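Chromosome partition protein Smc (Pyrococcus yayanosii, PDB 5XEI) is probably required for chromosome condensation and partitioning as an ATP-hydrolysing, DNA-binding SMC homodimer, represented here by its head domain with a coiled coil and joint. Local coordinates at residues Leu195-Val200 with Arg331-Leu336; Lys206-Arg211 with Glu324-Val329. One frame throughout, in Å; residues are numbered along the deposited sequence.

Contact 1 (Leu195-Val200 with Arg331-Leu336); sequences LLIKEV and RRYLEL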
loop_
_atom_site.group_PDB
_atom_site.type_symbol
_atom_site.label_atom_id
_atom_site.label_comp_id
_atom_site.label_asym_id
_atom_site.label_seq_id
_atom_site.Cartn_x
_atom_site.Cartn_y
_atom_site.Cartn_z
ATOM N N LEU A 195 27.408 -3.606 5.371
ATOM C CA LEU A 195 28.160 -2.973 6.443
ATOM C C LEU A 195 28.848 -4.023 7.312
ATOM O O LEU A 195 29.944 -3.777 7.826
ATOM C CB LEU A 195 27.236 -2.072 7.266
ATOM C CG LEU A 195 26.840 -0.676 6.754
ATOM C CD1 LEU A 195 25.895 0.055 7.739
ATOM C CD2 LEU A 195 28.066 0.175 6.519
ATOM N N LEU A 196 28.242 -5.209 7.448
ATOM C CA LEU A 196 28.873 -6.292 8.186
ATOM C C LEU A 196 30.055 -6.861 7.426
ATOM O O LEU A 196 31.088 -7.186 8.023
ATOM C CB LEU A 196 27.861 -7.387 8.471
ATOM C CG LEU A 196 26.707 -6.854 9.320
ATOM C CD1 LEU A 196 25.764 -7.967 9.668
ATOM C CD2 LEU A 196 27.193 -6.187 10.584
ATOM N N ILE A 197 29.913 -6.997 6.109
ATOM C CA ILE A 197 31.006 -7.509 5.295
ATOM C C ILE A 197 32.198 -6.580 5.364
ATOM O O ILE A 197 33.350 -7.025 5.389
ATOM C CB ILE A 197 30.534 -7.699 3.851
ATOM C CG1 ILE A 197 29.449 -8.765 3.805
ATOM C CG2 ILE A 197 31.713 -7.983 2.931
ATOM C CD1 ILE A 197 29.155 -9.285 2.407
ATOM N N LYS A 198 31.951 -5.273 5.393
ATOM C CA LYS A 198 33.073 -4.352 5.367
ATOM C C LYS A 198 33.902 -4.472 6.649
ATOM O O LYS A 198 35.132 -4.573 6.584
ATOM C CB LYS A 198 32.577 -2.924 5.112
ATOM C CG LYS A 198 33.703 -1.891 5.079
ATOM C CD LYS A 198 33.323 -0.614 4.317
ATOM C CE LYS A 198 34.573 0.221 4.003
ATOM N NZ LYS A 198 34.353 1.131 2.827
ATOM N N GLU A 199 33.250 -4.524 7.819
ATOM C CA GLU A 199 34.004 -4.651 9.067
ATOM C C GLU A 199 34.637 -6.029 9.187
ATOM O O GLU A 199 35.820 -6.154 9.532
ATOM C CB GLU A 199 33.126 -4.386 10.297
ATOM C CG GLU A 199 33.907 -4.729 11.600
ATOM C CD GLU A 199 33.235 -4.298 12.918
ATOM O OE1 GLU A 199 33.563 -4.895 13.976
ATOM O OE2 GLU A 199 32.410 -3.356 12.918
ATOM N N VAL A 200 33.850 -7.076 8.943
ATOM C CA VAL A 200 34.361 -8.431 9.067
ATOM C C VAL A 200 35.585 -8.612 8.184
ATOM O O VAL A 200 36.620 -9.123 8.625
ATOM C CB VAL A 200 33.253 -9.438 8.733
ATOM C CG1 VAL A 200 33.857 -10.753 8.328
ATOM C CG2 VAL A 200 32.331 -9.596 9.945
ATOM N N ARG A 331 34.632 -18.101 8.243
ATOM C CA ARG A 331 33.301 -18.665 8.018
ATOM C C ARG A 331 32.242 -17.576 8.018
ATOM O O ARG A 331 31.371 -17.551 7.142
ATOM C CB ARG A 331 32.960 -19.739 9.057
ATOM C CG ARG A 331 33.951 -20.876 9.120
ATOM C CD ARG A 331 33.467 -22.056 9.971
ATOM N NE ARG A 331 34.496 -22.446 10.933
ATOM C CZ ARG A 331 35.345 -23.459 10.761
ATOM N NH1 ARG A 331 36.252 -23.728 11.699
ATOM N NH2 ARG A 331 35.304 -24.197 9.648
ATOM N N ARG A 332 32.315 -16.648 8.969
ATOM C CA ARG A 332 31.366 -15.540 8.973
ATOM C C ARG A 332 31.496 -14.713 7.697
ATOM O O ARG A 332 30.493 -14.299 7.102
ATOM C CB ARG A 332 31.579 -14.671 10.211
ATOM C CG ARG A 332 30.443 -13.714 10.459
ATOM C CD ARG A 332 30.716 -12.758 11.596
ATOM N NE ARG A 332 29.711 -11.693 11.595
ATOM C CZ ARG A 332 29.842 -10.528 12.232
ATOM N NH1 ARG A 332 30.935 -10.256 12.940
ATOM N NH2 ARG A 332 28.873 -9.629 12.162
ATOM N N TYR A 333 32.727 -14.502 7.239
ATOM C CA TYR A 333 32.938 -13.763 6.004
ATOM C C TYR A 333 32.261 -14.460 4.839
ATOM O O TYR A 333 31.396 -13.883 4.173
ATOM C CB TYR A 333 34.426 -13.611 5.745
ATOM C CG TYR A 333 34.748 -12.689 4.612
ATOM C CD1 TYR A 333 34.425 -11.340 4.679
ATOM C CD2 TYR A 333 35.405 -13.154 3.483
ATOM C CE1 TYR A 333 34.726 -10.480 3.638
ATOM C CE2 TYR A 333 35.718 -12.306 2.446
ATOM C CZ TYR A 333 35.378 -10.971 2.528
ATOM O OH TYR A 333 35.688 -10.134 1.486
ATOM N N LEU A 334 32.626 -15.723 4.592
ATOM C CA LEU A 334 32.051 -16.445 3.462
ATOM C C LEU A 334 30.540 -16.570 3.576
ATOM O O LEU A 334 29.859 -16.742 2.553
ATOM C CB LEU A 334 32.680 -17.832 3.319
ATOM C CG LEU A 334 33.935 -17.843 2.448
ATOM C CD1 LEU A 334 34.481 -19.232 2.280
ATOM C CD2 LEU A 334 33.687 -17.203 1.085
ATOM N N GLU A 335 29.989 -16.454 4.779
ATOM C CA GLU A 335 28.552 -16.598 4.820
ATOM C C GLU A 335 27.838 -15.296 4.552
ATOM O O GLU A 335 26.770 -15.298 3.936
ATOM C CB GLU A 335 28.118 -17.166 6.148
ATOM C CG GLU A 335 28.024 -18.637 6.055
ATOM C CD GLU A 335 27.439 -19.231 7.293
ATOM O OE1 GLU A 335 26.388 -18.720 7.766
ATOM O OE2 GLU A 335 28.058 -20.200 7.796
ATOM N N LEU A 336 28.404 -14.181 5.005
ATOM C CA LEU A 336 27.862 -12.890 4.608
ATOM C C LEU A 336 27.897 -12.717 3.085
ATOM O O LEU A 336 26.936 -12.212 2.497
ATOM C CB LEU A 336 28.627 -11.776 5.311
ATOM C CG LEU A 336 28.478 -11.640 6.816
ATOM C CD1 LEU A 336 29.406 -10.536 7.303
ATOM C CD2 LEU A 336 27.034 -11.311 7.182
#
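V200 pushes both of its methyls into the helix that carries R332, Y333 and L336. CG1, anti to the backbone N (chi1 158°), meets the edge of the Y333 ring near its plane, 3.7 Å from Y333 CD1. CG2, the other branch, lies over one face of the R332 guanidinium, 3.4 Å from R332 NH1 and offset toward the rim of the group. With V329 one turn earlier on the second helix, R332, Y333 and L336 frame V200 as a hole frames a knob. R332 reaches this place with CG anti to its backbone N (chi1 -166°) and an extended chain, which lays the flat group across V200; R332 NH2 also comes within 4.1 Å of L196 CD2, crossing that leucine at about a right angle. L336 CB packs on I197 CG1 at 3.5 Å, the two side chains sliding past each other in opposite directions, and L336 CD1 rests 3.7 Å from L196 CB. I197 keeps CG2 for the tyrosine, where I197 CG2 lies 4.0 Å from Y333 CE1, obliquely to the ring. Y333 also touches K201 and L204 of helix 170-246, while its hydroxyl makes a weak hydrogen bond to K337 NZ. The two helix segments run nearly antiparallel, at 150° between their directions, with axes 9.7 Å apart. No hydrogen bond or salt bridge joins them. The buried V200 and I197 are held by shape and dispersion, and the more exposed R332 contributes the flat face of its guanidinium, so the fit of apolar branches probably fixes how the two helices are placed along each other.

Contact 2 (Lys206-Arg211 with Glu324-Val329); sequences KLEKER and EDFEVV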
loop_
_atom_site.group_PDB
_atom_site.type_symbol
_atom_site.label_atom_id
_atom_site.label_comp_id
_atom_site.label_asym_id
_atom_site.label_seq_id
_atom_site.Cartn_x
_atom_site.Cartn_y
_atom_site.Cartn_z
ATOM N N LYS A 206 43.335 -8.243 10.052
ATOM C CA LYS A 206 44.121 -8.330 11.274
ATOM C C LYS A 206 44.472 -9.785 11.543
ATOM O O LYS A 206 45.642 -10.137 11.716
ATOM C CB LYS A 206 43.367 -7.739 12.463
ATOM C CG LYS A 206 43.392 -6.239 12.503
ATOM C CD LYS A 206 44.819 -5.727 12.642
ATOM C CE LYS A 206 45.063 -4.449 11.832
ATOM N NZ LYS A 206 46.516 -4.268 11.495
ATOM N N LEU A 207 43.462 -10.653 11.524
ATOM C CA LEU A 207 43.651 -12.011 11.997
ATOM C C LEU A 207 44.550 -12.814 11.076
ATOM O O LEU A 207 45.278 -13.690 11.554
ATOM C CB LEU A 207 42.298 -12.694 12.167
ATOM C CG LEU A 207 41.711 -12.525 13.568
ATOM C CD1 LEU A 207 41.808 -11.088 14.061
ATOM C CD2 LEU A 207 40.281 -12.997 13.561
ATOM N N GLU A 208 44.525 -12.549 9.767
ATOM C CA GLU A 208 45.451 -13.258 8.886
ATOM C C GLU A 208 46.888 -12.975 9.269
ATOM O O GLU A 208 47.746 -13.865 9.204
ATOM C CB GLU A 208 45.242 -12.867 7.431
ATOM C CG GLU A 208 43.915 -13.265 6.916
ATOM C CD GLU A 208 43.363 -12.363 5.857
ATOM O OE1 GLU A 208 42.407 -11.644 6.186
ATOM O OE2 GLU A 208 43.842 -12.423 4.705
ATOM N N LYS A 209 47.175 -11.732 9.645
ATOM C CA LYS A 209 48.545 -11.351 9.951
ATOM C C LYS A 209 48.970 -11.899 11.307
ATOM O O LYS A 209 50.063 -12.460 11.442
ATOM C CB LYS A 209 48.680 -9.829 9.891
ATOM C CG LYS A 209 49.630 -9.225 10.919
ATOM C CD LYS A 209 49.914 -7.766 10.571
ATOM C CE LYS A 209 50.683 -7.041 11.662
ATOM N NZ LYS A 209 50.632 -5.551 11.478
ATOM N N GLU A 210 48.105 -11.763 12.311
ATOM C CA GLU A 210 48.355 -12.394 13.599
ATOM C C GLU A 210 48.451 -13.909 13.469
ATOM O O GLU A 210 49.339 -14.530 14.062
ATOM C CB GLU A 210 47.259 -12.001 14.576
ATOM C CG GLU A 210 47.080 -10.520 14.674
ATOM C CD GLU A 210 45.880 -10.138 15.502
ATOM O OE1 GLU A 210 45.660 -10.740 16.576
ATOM O OE2 GLU A 210 45.142 -9.232 15.067
ATOM N N ARG A 211 47.555 -14.527 12.698
ATOM C CA ARG A 211 47.642 -15.973 12.533
ATOM C C ARG A 211 49.032 -16.371 12.072
ATOM O O ARG A 211 49.656 -17.276 12.643
ATOM C CB ARG A 211 46.607 -16.487 11.537
ATOM C CG ARG A 211 46.807 -17.961 11.229
ATOM C CD ARG A 211 46.275 -18.309 9.866
ATOM N NE ARG A 211 46.967 -17.574 8.811
ATOM C CZ ARG A 211 46.406 -17.254 7.653
ATOM N NH1 ARG A 211 45.146 -17.581 7.417
ATOM N NH2 ARG A 211 47.089 -16.587 6.739
ATOM N N GLU A 324 42.850 -19.846 15.877
ATOM C CA GLU A 324 41.475 -20.330 15.872
ATOM C C GLU A 324 40.491 -19.214 15.523
ATOM O O GLU A 324 39.465 -19.477 14.887
ATOM C CB GLU A 324 41.121 -20.970 17.218
ATOM C CG GLU A 324 41.898 -22.249 17.581
ATOM C CD GLU A 324 42.102 -23.223 16.403
ATOM O OE1 GLU A 324 43.239 -23.738 16.232
ATOM O OE2 GLU A 324 41.133 -23.473 15.657
ATOM N N ASP A 325 40.788 -17.965 15.923
ATOM C CA ASP A 325 39.904 -16.840 15.617
ATOM C C ASP A 325 39.745 -16.653 14.116
ATOM O O ASP A 325 38.650 -16.350 13.629
ATOM C CB ASP A 325 40.439 -15.550 16.246
ATOM C CG ASP A 325 40.031 -15.385 17.713
ATOM O OD1 ASP A 325 39.162 -16.159 18.177
ATOM O OD2 ASP A 325 40.580 -14.481 18.404
ATOM N N PHE A 326 40.835 -16.799 13.371
ATOM C CA PHE A 326 40.767 -16.721 11.922
ATOM C C PHE A 326 39.638 -17.579 11.356
ATOM O O PHE A 326 38.671 -17.058 10.785
ATOM C CB PHE A 326 42.107 -17.140 11.335
ATOM C CG PHE A 326 42.150 -17.034 9.875
ATOM C CD1 PHE A 326 41.831 -18.124 9.076
ATOM C CD2 PHE A 326 42.461 -15.838 9.277
ATOM C CE1 PHE A 326 41.847 -18.019 7.696
ATOM C CE2 PHE A 326 42.471 -15.744 7.905
ATOM C CZ PHE A 326 42.169 -16.826 7.112
ATOM N N GLU A 327 39.737 -18.900 11.524
ATOM C CA GLU A 327 38.717 -19.810 11.007
ATOM C C GLU A 327 37.306 -19.299 11.263
ATOM O O GLU A 327 36.462 -19.288 10.368
ATOM C CB GLU A 327 38.895 -21.198 11.627
ATOM C CG GLU A 327 40.330 -21.642 11.679
ATOM C CD GLU A 327 40.900 -21.893 10.298
ATOM O OE1 GLU A 327 40.120 -22.371 9.435
ATOM O OE2 GLU A 327 42.118 -21.615 10.090
ATOM N N VAL A 328 37.042 -18.846 12.481
ATOM C CA VAL A 328 35.684 -18.471 12.836
ATOM C C VAL A 328 35.253 -17.219 12.087
ATOM O O VAL A 328 34.086 -17.083 11.684
ATOM C CB VAL A 328 35.581 -18.298 14.357
ATOM C CG1 VAL A 328 34.525 -17.362 14.714
ATOM C CG2 VAL A 328 35.299 -19.565 14.962
ATOM N N VAL A 329 36.176 -16.283 11.885
ATOM C CA VAL A 329 35.776 -15.049 11.236
ATOM C C VAL A 329 35.694 -15.269 9.740
ATOM O O VAL A 329 34.851 -14.670 9.061
ATOM C CB VAL A 329 36.738 -13.909 11.604
ATOM C CG1 VAL A 329 36.372 -12.648 10.865
ATOM C CG2 VAL A 329 36.719 -13.659 13.100
#
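R211 NH1 stands above one face of the F326 ring, 3.1 Å from F326 CZ, displaced toward the rim. The guanidinium is tilted 58° from the ring plane, so its nitrogen end approaches the aromatic face without a flat stack. R211 CZ lies 4.3 Å from the ring centroid and 15° off the ring normal, a cation-pi contact. A bend at chi3 (61°) turns the end of the arginine chain back over the phenyl group. F326 has CG anti to its backbone N, which carries the ring across to helix 170-246, where L204 and L207 also touch it. Beside the ring, L207 reaches between two residues of the other helix: L207 CD2 lies 3.7 Å from D325 CB and also 3.7 Å from V329 CG2. Replacing F326 with the small side chain of an alanine would probably leave R211 without its aromatic partner and open a gap beside L207 and L204. The backbones come closest at L207 and F326, whose CA atoms are 5.5 Å apart. E210 OE1 also makes a hydrogen bond to N319 ND2, just ahead of helix 321-383. Apolar residues at the interface with charged chains folded over them are characteristic of an antiparallel coiled coil, here the arm of an SMC protein, with its two helices, 170-246 and 321-383, supplied by one chain.

Both contacts join helix 170-246 to helix 321-383, and their centres lie about 13 Å apart along the same coiled coil. They meet directly where V200 CG1 of contact 1 packs against V329 CG1 of contact 2 at 4.0 Å, so the two layers of packing touch. The chain goes out along one helix and returns along the other: later residues on one helix face earlier ones on its partner, and contact 2 is nested inside the loop closed by contact 1. Contact 2 is also the farther out, its centre about 47 Å from the chain centre against about 34 Å for contact 1. Both are away from the predicted ATP site of the head.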